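Local coordinates for protein PcyX_EBK42635 (Marine metagenome, PDB 5OWG) that probably reduces biliverdin to phycoerythrobilin as a four-electron, ferredoxin-dependent bilin reductase, at residues N53-R58 with N182-A187; D63-R68 with L73-L78; P89-D94 with T167-N172. One frame throughout, in Å; residues are numbered along the deposited sequence.

In the fold
All three contacts involve the antiparallel sheet at the middle of a ferredoxin-dependent bilin reductase. Contact 1, at the surface, ties the turn before strand 57-67 to an interhelical loop; contact 2 pairs the far end of that strand with strand 73-82. Their centres lie about 28 Å apart, on opposite sides of the chain's centre. Contact 3 sets the next strand, 90-96, against helix 161-179. Its centre is about 17 Å from that of contact 1 and about 16 Å from that of contact 2. Contacts 2 and 3 touch: Leu78 O lies 2.8 Å from Phe93 N, and His77 faces Asp94 on the sheet face away from that helix, consistent with the bilin-binding side in this family.

Contact 1. Residues N53-R58 with N182-A187; sequences NNRYIR and NHEGEA
Arg55 and Glu184 form a bidentate salt bridge between a tight hairpin turn, which links strands 47-53 and 57-67, and the loop joining helices 161-179 and 189-204. The ionic grip is side-on. Arg55 NE reaches Glu184 OE2 at 2.8 Å, and Arg55 NH2 reaches Glu184 OE1 at 2.7 Å. Both oxygens offer their syn lone pairs, yet the two flat groups are not quite coplanar, their planes standing 22° apart. Glu184 can span the gap because its CG lies anti to the backbone N (chi1 -175°) and the chain continues extended, crossing the equally extended Arg55 at about a right angle.

Van der Waals contact adds a second layer. Tyr56 CE1 comes to 3.3 Å from Glu184 OE2, while Arg55 CG sits over the centre of the tyrosine ring, which thus lies beside both the carboxylate of Glu184 and the aliphatic part of Arg55.

Hydrogen bonds within each segment fix the two backbones. Asn54 OD1 accepts from Tyr56 N and Ile57 N, the first closing an Asx turn and the second extending it to an Asx motif at the hairpin corner. In the interhelical loop a type II beta turn runs from His183 to Glu186, with Gly185 at the position that favours glycine. Glu186 OE2 bonds to His117, and its other oxygen, OE1, accepts from His183 ND1 at 2.7 Å, within the imidazole plane.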
loop_
_atom_site.group_PDB
_atom_site.type_symbol
_atom_site.label_atom_id
_atom_site.label_comp_id
_atom_site.label_asym_id
_atom_site.label_seq_id
_atom_site.Cartn_x
_atom_site.Cartn_y
_atom_site.Cartn_z
ATOM N N ASN A 53 3.068 -6.874 9.071
ATOM C CA ASN A 53 3.601 -5.872 9.982
ATOM C C ASN A 53 4.813 -6.448 10.697
ATOM O O ASN A 53 5.034 -7.662 10.712
ATOM C CB ASN A 53 2.549 -5.409 10.997
ATOM C CG ASN A 53 2.039 -6.540 11.873
ATOM O OD1 ASN A 53 2.736 -7.527 12.112
ATOM N ND2 ASN A 53 0.815 -6.397 12.363
ATOM N N ASN A 54 5.603 -5.552 11.284
ATOM C CA ASN A 54 6.663 -5.950 12.198
ATOM C C ASN A 54 6.797 -4.866 13.261
ATOM O O ASN A 54 6.006 -3.920 13.314
ATOM C CB ASN A 54 7.982 -6.214 11.450
ATOM C CG ASN A 54 8.672 -4.943 10.973
ATOM O OD1 ASN A 54 8.232 -3.827 11.249
ATOM N ND2 ASN A 54 9.774 -5.115 10.247
ATOM N N ARG A 55 7.808 -5.021 14.118
ATOM C CA ARG A 55 8.021 -4.073 15.207
ATOM C C ARG A 55 8.010 -2.635 14.709
ATOM O O ARG A 55 7.477 -1.742 15.380
ATOM C CB ARG A 55 9.346 -4.388 15.908
ATOM C CG ARG A 55 9.896 -3.258 16.778
ATOM C CD ARG A 55 11.127 -3.701 17.562
ATOM N NE ARG A 55 11.757 -2.592 18.274
ATOM C CZ ARG A 55 12.943 -2.660 18.875
ATOM N NH1 ARG A 55 13.643 -3.787 18.850
ATOM N NH2 ARG A 55 13.435 -1.598 19.498
ATOM N N TYR A 56 8.581 -2.392 13.532
ATOM C CA TYR A 56 8.794 -1.032 13.062
ATOM C C TYR A 56 7.701 -0.535 12.127
ATOM O O TYR A 56 7.558 0.682 11.961
ATOM C CB TYR A 56 10.150 -0.941 12.353
ATOM C CG TYR A 56 11.307 -1.445 13.191
ATOM C CD1 TYR A 56 11.880 -0.646 14.170
ATOM C CD2 TYR A 56 11.818 -2.721 13.004
ATOM C CE1 TYR A 56 12.933 -1.103 14.941
ATOM C CE2 TYR A 56 12.872 -3.187 13.766
ATOM C CZ TYR A 56 13.426 -2.374 14.734
ATOM O OH TYR A 56 14.473 -2.831 15.499
ATOM N N ILE A 57 6.933 -1.434 11.519
ATOM C CA ILE A 57 5.899 -1.079 10.553
ATOM C C ILE A 57 4.591 -1.679 11.048
ATOM O O ILE A 57 4.403 -2.902 10.995
ATOM C CB ILE A 57 6.244 -1.582 9.145
ATOM C CG1 ILE A 57 7.518 -0.903 8.630
ATOM C CG2 ILE A 57 5.089 -1.339 8.180
ATOM C CD1 ILE A 57 8.260 -1.718 7.593
ATOM N N ARG A 58 3.679 -0.826 11.523
ATOM C CA ARG A 58 2.428 -1.331 12.080
ATOM C C ARG A 58 1.539 -1.953 11.013
ATOM O O ARG A 58 0.790 -2.892 11.308
ATOM C CB ARG A 58 1.672 -0.216 12.809
ATOM C CG ARG A 58 1.079 0.866 11.917
ATOM C CD ARG A 58 0.180 1.792 12.722
ATOM N NE ARG A 58 -0.374 2.868 11.904
ATOM C CZ ARG A 58 -1.508 2.788 11.212
ATOM N NH1 ARG A 58 -2.235 1.678 11.224
ATOM N NH2 ARG A 58 -1.917 3.829 10.500
ATOM N N ASN A 182 15.499 3.057 11.451
ATOM C CA ASN A 182 16.376 4.032 12.092
ATOM C C ASN A 182 15.631 5.205 12.709
ATOM O O ASN A 182 16.283 6.132 13.204
ATOM C CB ASN A 182 17.388 4.571 11.080
ATOM C CG ASN A 182 18.356 3.512 10.603
ATOM O OD1 ASN A 182 18.902 2.748 11.398
ATOM N ND2 ASN A 182 18.574 3.461 9.294
ATOM N N HIS A 183 14.298 5.203 12.691
ATOM C CA HIS A 183 13.510 6.342 13.149
ATOM C C HIS A 183 12.520 5.953 14.242
ATOM O O HIS A 183 11.558 6.684 14.497
ATOM C CB HIS A 183 12.792 6.972 11.958
ATOM C CG HIS A 183 13.727 7.548 10.942
ATOM N ND1 HIS A 183 14.316 8.786 11.089
ATOM C CD2 HIS A 183 14.196 7.045 9.776
ATOM C CE1 HIS A 183 15.098 9.025 10.051
ATOM N NE2 HIS A 183 15.043 7.984 9.240
ATOM N N GLU A 184 12.743 4.815 14.892
ATOM C CA GLU A 184 11.911 4.398 16.010
ATOM C C GLU A 184 12.217 5.242 17.243
ATOM O O GLU A 184 13.374 5.352 17.661
ATOM C CB GLU A 184 12.157 2.919 16.305
ATOM C CG GLU A 184 11.265 2.319 17.375
ATOM C CD GLU A 184 11.719 0.933 17.785
ATOM O OE1 GLU A 184 12.791 0.822 18.419
ATOM O OE2 GLU A 184 11.015 -0.046 17.463
ATOM N N GLY A 185 11.176 5.841 17.824
ATOM C CA GLY A 185 11.315 6.620 19.037
ATOM C C GLY A 185 11.531 8.104 18.836
ATOM O O GLY A 185 11.552 8.849 19.823
ATOM N N GLU A 186 11.690 8.561 17.597
ATOM C CA GLU A 186 11.965 9.964 17.313
ATOM C C GLU A 186 10.720 10.842 17.350
ATOM O O GLU A 186 10.811 12.018 16.980
ATOM C CB GLU A 186 12.628 10.094 15.941
ATOM C CG GLU A 186 11.668 9.926 14.778
ATOM C CD GLU A 186 12.374 9.964 13.443
ATOM O OE1 GLU A 186 13.622 9.913 13.428
ATOM O OE2 GLU A 186 11.683 10.045 12.405
ATOM N N ALA A 187 9.570 10.313 17.764
ATOM C CA ALA A 187 8.336 11.086 17.738
ATOM C C ALA A 187 7.457 10.691 18.916
ATOM O O ALA A 187 7.658 9.651 19.549
ATOM C CB ALA A 187 7.576 10.884 16.421
#

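Contact 2. Residues D63-R68 with L73-L78; sequences DVVDVR and LWMAHL
Trp74 and Asp66 each set CG anti to the backbone N (chi1 -169° and -171°), which swings the pyrrole edge of the indole against the carboxylate of the neighbouring strand. Asp66 OD2 lies in the ring plane, 3.5 Å from Trp74 NE1, and a water bridges the two, donating to Asp66 OD2 at 2.8 Å and accepting from Trp74 NE1. The carboxylate stands steeply to the indole, at 74°. Its other oxygen, OD1, receives a weak bond from Arg68 NE, and that guanidinium turns one face to Trp74 CD1. At the benzene end of the indole, Val64 CG1 packs 3.8 Å from Trp74 CZ2. Helix 14-28 covers this side of the sheet.

On the other face, which carries Val65 and Met75, the first torsion of Met75 puts CG between the backbone N and the carbonyl carbon, 3.9 Å from Val65 CB; the bend at chi2 then carries SD alongside Asp63. Farther along, His77 ND1 faces Asp94, and Leu216 lies against Val65, Val67 and Leu73.

The backbone supplies the regular frame. Val65 N to Met75 O is 3.0 Å and Met75 N to Val65 O is 3.1 Å; the reciprocal pair at Asp63-His77 is shorter. Val67-Leu73 is uneven, its bond from Val67 N weak and the return from Leu73 N to Val67 O short at 2.6 Å. This is an antiparallel beta hairpin, forming the middle of the central sheet in the alpha/beta/alpha sandwich of bilin reductases.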
loop_
_atom_site.group_PDB
_atom_site.type_symbol
_atom_site.label_atom_id
_atom_site.label_comp_id
_atom_site.label_asym_id
_atom_site.label_seq_id
_atom_site.Cartn_x
_atom_site.Cartn_y
_atom_site.Cartn_z
ATOM N N ASP A 63 -3.052 -4.700 -1.940
ATOM C CA ASP A 63 -4.380 -4.838 -2.524
ATOM C C ASP A 63 -4.228 -5.029 -4.026
ATOM O O ASP A 63 -3.754 -4.124 -4.722
ATOM C CB ASP A 63 -5.236 -3.609 -2.218
ATOM C CG ASP A 63 -6.488 -3.544 -3.066
ATOM O OD1 ASP A 63 -7.039 -4.614 -3.401
ATOM O OD2 ASP A 63 -6.914 -2.422 -3.410
ATOM N N VAL A 64 -4.632 -6.198 -4.522
ATOM C CA VAL A 64 -4.474 -6.560 -5.926
ATOM C C VAL A 64 -5.830 -6.979 -6.476
ATOM O O VAL A 64 -6.510 -7.824 -5.882
ATOM C CB VAL A 64 -3.449 -7.696 -6.114
ATOM C CG1 VAL A 64 -3.290 -8.055 -7.593
ATOM C CG2 VAL A 64 -2.110 -7.302 -5.521
ATOM N N VAL A 65 -6.216 -6.392 -7.605
ATOM C CA VAL A 65 -7.435 -6.759 -8.318
ATOM C C VAL A 65 -7.016 -7.313 -9.673
ATOM O O VAL A 65 -6.551 -6.562 -10.540
ATOM C CB VAL A 65 -8.393 -5.572 -8.482
ATOM C CG1 VAL A 65 -9.670 -6.012 -9.187
ATOM C CG2 VAL A 65 -8.718 -4.952 -7.132
ATOM N N ASP A 66 -7.179 -8.620 -9.856
ATOM C CA ASP A 66 -6.819 -9.302 -11.098
ATOM C C ASP A 66 -8.115 -9.637 -11.837
ATOM O O ASP A 66 -8.720 -10.688 -11.615
ATOM C CB ASP A 66 -5.987 -10.553 -10.809
ATOM C CG ASP A 66 -5.398 -11.168 -12.065
ATOM O OD1 ASP A 66 -6.097 -11.206 -13.099
ATOM O OD2 ASP A 66 -4.231 -11.612 -12.018
ATOM N N VAL A 67 -8.537 -8.732 -12.722
ATOM C CA VAL A 67 -9.762 -8.922 -13.496
ATOM C C VAL A 67 -9.478 -8.715 -14.979
ATOM O O VAL A 67 -9.902 -7.719 -15.575
ATOM C CB VAL A 67 -10.881 -7.982 -13.004
ATOM C CG1 VAL A 67 -11.322 -8.370 -11.599
ATOM C CG2 VAL A 67 -10.427 -6.527 -13.021
ATOM N N ARG A 68 -8.780 -9.666 -15.590
ATOM C CA ARG A 68 -8.460 -9.599 -17.015
ATOM C C ARG A 68 -9.362 -10.548 -17.802
ATOM O O ARG A 68 -8.912 -11.461 -18.499
ATOM C CB ARG A 68 -6.984 -9.909 -17.232
ATOM C CG ARG A 68 -6.064 -8.892 -16.583
ATOM C CD ARG A 68 -4.613 -9.314 -16.679
ATOM N NE ARG A 68 -4.333 -10.527 -15.919
ATOM C CZ ARG A 68 -3.151 -11.133 -15.895
ATOM N NH1 ARG A 68 -2.133 -10.640 -16.588
ATOM N NH2 ARG A 68 -2.985 -12.234 -15.175
ATOM N N LEU A 73 -9.064 -5.469 -16.696
ATOM C CA LEU A 73 -8.107 -4.589 -16.040
ATOM C C LEU A 73 -7.312 -5.355 -14.984
ATOM O O LEU A 73 -7.523 -6.546 -14.740
ATOM C CB LEU A 73 -8.816 -3.381 -15.417
ATOM C CG LEU A 73 -9.426 -2.360 -16.384
ATOM C CD1 LEU A 73 -10.034 -1.205 -15.606
ATOM C CD2 LEU A 73 -8.401 -1.837 -17.385
ATOM N N TRP A 74 -6.384 -4.634 -14.360
ATOM C CA TRP A 74 -5.456 -5.192 -13.380
ATOM C C TRP A 74 -4.861 -4.018 -12.627
ATOM O O TRP A 74 -4.238 -3.146 -13.241
ATOM C CB TRP A 74 -4.350 -6.011 -14.049
ATOM C CG TRP A 74 -3.521 -6.807 -13.079
ATOM C CD1 TRP A 74 -3.609 -8.147 -12.840
ATOM C CD2 TRP A 74 -2.482 -6.316 -12.216
ATOM N NE1 TRP A 74 -2.695 -8.522 -11.887
ATOM C CE2 TRP A 74 -1.990 -7.417 -11.487
ATOM C CE3 TRP A 74 -1.921 -5.053 -11.991
ATOM C CZ2 TRP A 74 -0.965 -7.297 -10.550
ATOM C CZ3 TRP A 74 -0.904 -4.936 -11.057
ATOM C CH2 TRP A 74 -0.437 -6.051 -10.350
ATOM N N MET A 75 -5.049 -3.990 -11.313
ATOM C CA MET A 75 -4.558 -2.889 -10.505
ATOM C C MET A 75 -3.916 -3.451 -9.248
ATOM O O MET A 75 -4.129 -4.607 -8.877
ATOM C CB MET A 75 -5.687 -1.907 -10.152
ATOM C CG MET A 75 -6.463 -2.226 -8.877
ATOM S SD MET A 75 -5.648 -1.760 -7.330
ATOM C CE MET A 75 -5.425 0.003 -7.544
ATOM N N ALA A 76 -3.118 -2.612 -8.597
ATOM C CA ALA A 76 -2.485 -2.993 -7.348
ATOM C C ALA A 76 -2.292 -1.752 -6.494
ATOM O O ALA A 76 -2.073 -0.650 -7.005
ATOM C CB ALA A 76 -1.142 -3.694 -7.583
ATOM N N HIS A 77 -2.385 -1.947 -5.182
ATOM C CA HIS A 77 -2.189 -0.885 -4.209
ATOM C C HIS A 77 -1.316 -1.423 -3.090
ATOM O O HIS A 77 -1.532 -2.538 -2.607
ATOM C CB HIS A 77 -3.532 -0.384 -3.661
ATOM C CG HIS A 77 -3.415 0.438 -2.416
ATOM N ND1 HIS A 77 -3.241 1.805 -2.441
ATOM C CD2 HIS A 77 -3.456 0.088 -1.108
ATOM C CE1 HIS A 77 -3.177 2.261 -1.203
ATOM N NE2 HIS A 77 -3.304 1.241 -0.376
ATOM N N LEU A 78 -0.318 -0.636 -2.692
ATOM C CA LEU A 78 0.633 -1.052 -1.669
ATOM C C LEU A 78 0.961 0.150 -0.800
ATOM O O LEU A 78 1.416 1.179 -1.309
ATOM C CB LEU A 78 1.903 -1.636 -2.298
ATOM C CG LEU A 78 2.972 -2.146 -1.327
ATOM C CD1 LEU A 78 2.468 -3.326 -0.506
ATOM C CD2 LEU A 78 4.231 -2.531 -2.082
HETATM O O HOH W 1 -2.210 -10.462 -10.461
#

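Contact 3. Residues P89-D94 with T167-N172; sequences PIYGFD and TMAVSN
Helix-on-sheet packing in the alpha/beta/alpha sandwich of bilin reductases is what brings Tyr91 and Phe93 of strand 90-94 against Ala169 and Asn172 of helix 167-172. The strand and helix segments run nearly antiparallel, at 154°, with axes 10.2 Å apart at their closest. Two aromatic side chains from the same side of the strand fill this separation; in both, a chi1 near 180° carries the ring away from the strand toward the helix.

Phe93 presents a ring face to the helix. The methyl of Ala169 rests over it, with Ala169 CB 3.5 Å from Phe93 CE1. Trp17 of helix 14-28 touches both residues, joining a second helix to the same apolar cluster.

Tyr91 makes the polar link. Its hydroxyl donates to a main-chain carbonyl of the helix, Tyr91 OH to Ala169 O being 3.0 Å. The hydroxyl comes in from the flank of the carbonyl, at a C=O...donor angle of 112° and above its plane. The bond gives the phenol oxygen a partner in a buried interface, while Tyr91 CE2 passes 4.0 Å from Asn172 C. The tyrosine also meets His107 edge-to-face on the adjoining strand 104-110.

On the helix itself, the hydroxyl of Ser171 supplements the helical bond of its own backbone: Ser171 N and Ser171 OG both reach Thr167 O at 2.9 Å, from opposite faces of the carbonyl plane.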
loop_
_atom_site.group_PDB
_atom_site.type_symbol
_atom_site.label_atom_id
_atom_site.label_comp_id
_atom_site.label_asym_id
_atom_site.label_seq_id
_atom_site.Cartn_x
_atom_site.Cartn_y
_atom_site.Cartn_z
ATOM N N PRO A 89 7.989 8.782 6.764
ATOM C CA PRO A 89 6.965 8.944 5.724
ATOM C C PRO A 89 6.118 7.694 5.540
ATOM O O PRO A 89 6.166 6.770 6.358
ATOM C CB PRO A 89 7.792 9.258 4.471
ATOM C CG PRO A 89 9.108 8.613 4.720
ATOM C CD PRO A 89 9.348 8.704 6.200
ATOM N N ILE A 90 5.337 7.663 4.463
ATOM C CA ILE A 90 4.467 6.541 4.139
ATOM C C ILE A 90 4.814 6.084 2.730
ATOM O O ILE A 90 4.600 6.823 1.759
ATOM C CB ILE A 90 2.982 6.920 4.245
ATOM C CG1 ILE A 90 2.614 7.256 5.692
ATOM C CG2 ILE A 90 2.089 5.791 3.726
ATOM C CD1 ILE A 90 1.356 8.094 5.817
ATOM N N TYR A 91 5.356 4.874 2.612
ATOM C CA TYR A 91 5.494 4.247 1.305
ATOM C C TYR A 91 4.116 4.057 0.693
ATOM O O TYR A 91 3.211 3.508 1.329
ATOM C CB TYR A 91 6.207 2.900 1.430
ATOM C CG TYR A 91 6.395 2.152 0.124
ATOM C CD1 TYR A 91 5.361 1.408 -0.435
ATOM C CD2 TYR A 91 7.616 2.170 -0.538
ATOM C CE1 TYR A 91 5.533 0.718 -1.623
ATOM C CE2 TYR A 91 7.799 1.483 -1.724
ATOM C CZ TYR A 91 6.756 0.758 -2.261
ATOM O OH TYR A 91 6.934 0.072 -3.441
ATOM N N GLY A 92 3.954 4.518 -0.541
ATOM C CA GLY A 92 2.708 4.342 -1.250
ATOM C C GLY A 92 2.973 4.077 -2.713
ATOM O O GLY A 92 3.692 4.840 -3.359
ATOM N N PHE A 93 2.426 2.985 -3.238
ATOM C CA PHE A 93 2.573 2.636 -4.645
ATOM C C PHE A 93 1.210 2.222 -5.172
ATOM O O PHE A 93 0.581 1.310 -4.624
ATOM C CB PHE A 93 3.590 1.510 -4.845
ATOM C CG PHE A 93 3.819 1.148 -6.287
ATOM C CD1 PHE A 93 4.697 1.877 -7.072
ATOM C CD2 PHE A 93 3.153 0.079 -6.859
ATOM C CE1 PHE A 93 4.908 1.546 -8.397
ATOM C CE2 PHE A 93 3.361 -0.259 -8.185
ATOM C CZ PHE A 93 4.240 0.476 -8.953
ATOM N N ASP A 94 0.755 2.895 -6.224
ATOM C CA ASP A 94 -0.541 2.621 -6.832
ATOM C C ASP A 94 -0.364 2.592 -8.339
ATOM O O ASP A 94 0.109 3.569 -8.932
ATOM C CB ASP A 94 -1.580 3.670 -6.424
ATOM C CG ASP A 94 -1.909 3.619 -4.945
ATOM O OD1 ASP A 94 -2.288 2.533 -4.459
ATOM O OD2 ASP A 94 -1.782 4.661 -4.269
ATOM N N THR A 167 10.982 -1.722 -11.147
ATOM C CA THR A 167 12.273 -1.972 -10.512
ATOM C C THR A 167 12.522 -0.992 -9.371
ATOM O O THR A 167 12.983 -1.385 -8.294
ATOM C CB THR A 167 13.387 -1.895 -11.561
ATOM O OG1 THR A 167 13.553 -3.182 -12.171
ATOM C CG2 THR A 167 14.722 -1.447 -10.952
ATOM N N MET A 168 12.223 0.290 -9.589
ATOM C CA MET A 168 12.357 1.279 -8.525
ATOM C C MET A 168 11.482 0.915 -7.333
ATOM O O MET A 168 11.965 0.784 -6.203
ATOM C CB MET A 168 11.977 2.664 -9.048
ATOM C CG MET A 168 12.929 3.256 -10.073
ATOM S SD MET A 168 12.043 4.164 -11.357
ATOM C CE MET A 168 10.991 5.225 -10.363
ATOM N N ALA A 169 10.178 0.755 -7.573
ATOM C CA ALA A 169 9.248 0.456 -6.491
ATOM C C ALA A 169 9.705 -0.755 -5.692
ATOM O O ALA A 169 9.650 -0.753 -4.457
ATOM C CB ALA A 169 7.849 0.228 -7.063
ATOM N N VAL A 170 10.168 -1.798 -6.382
ATOM C CA VAL A 170 10.655 -2.989 -5.693
ATOM C C VAL A 170 11.912 -2.660 -4.899
ATOM O O VAL A 170 12.072 -3.102 -3.755
ATOM C CB VAL A 170 10.888 -4.125 -6.710
ATOM C CG1 VAL A 170 12.065 -5.018 -6.309
ATOM C CG2 VAL A 170 9.623 -4.961 -6.856
ATOM N N SER A 171 12.814 -1.868 -5.482
ATOM C CA SER A 171 14.045 -1.512 -4.787
ATOM C C SER A 171 13.815 -0.409 -3.763
ATOM O O SER A 171 14.516 -0.359 -2.745
ATOM C CB SER A 171 15.114 -1.081 -5.793
ATOM O OG SER A 171 15.354 -2.100 -6.750
ATOM N N ASN A 172 12.846 0.476 -4.011
ATOM C CA ASN A 172 12.503 1.496 -3.026
ATOM C C ASN A 172 11.801 0.882 -1.821
ATOM O O ASN A 172 11.865 1.436 -0.717
ATOM C CB ASN A 172 11.626 2.572 -3.670
ATOM C CG ASN A 172 12.355 3.353 -4.749
ATOM O OD1 ASN A 172 13.397 2.924 -5.244
ATOM N ND2 ASN A 172 11.807 4.505 -5.120
#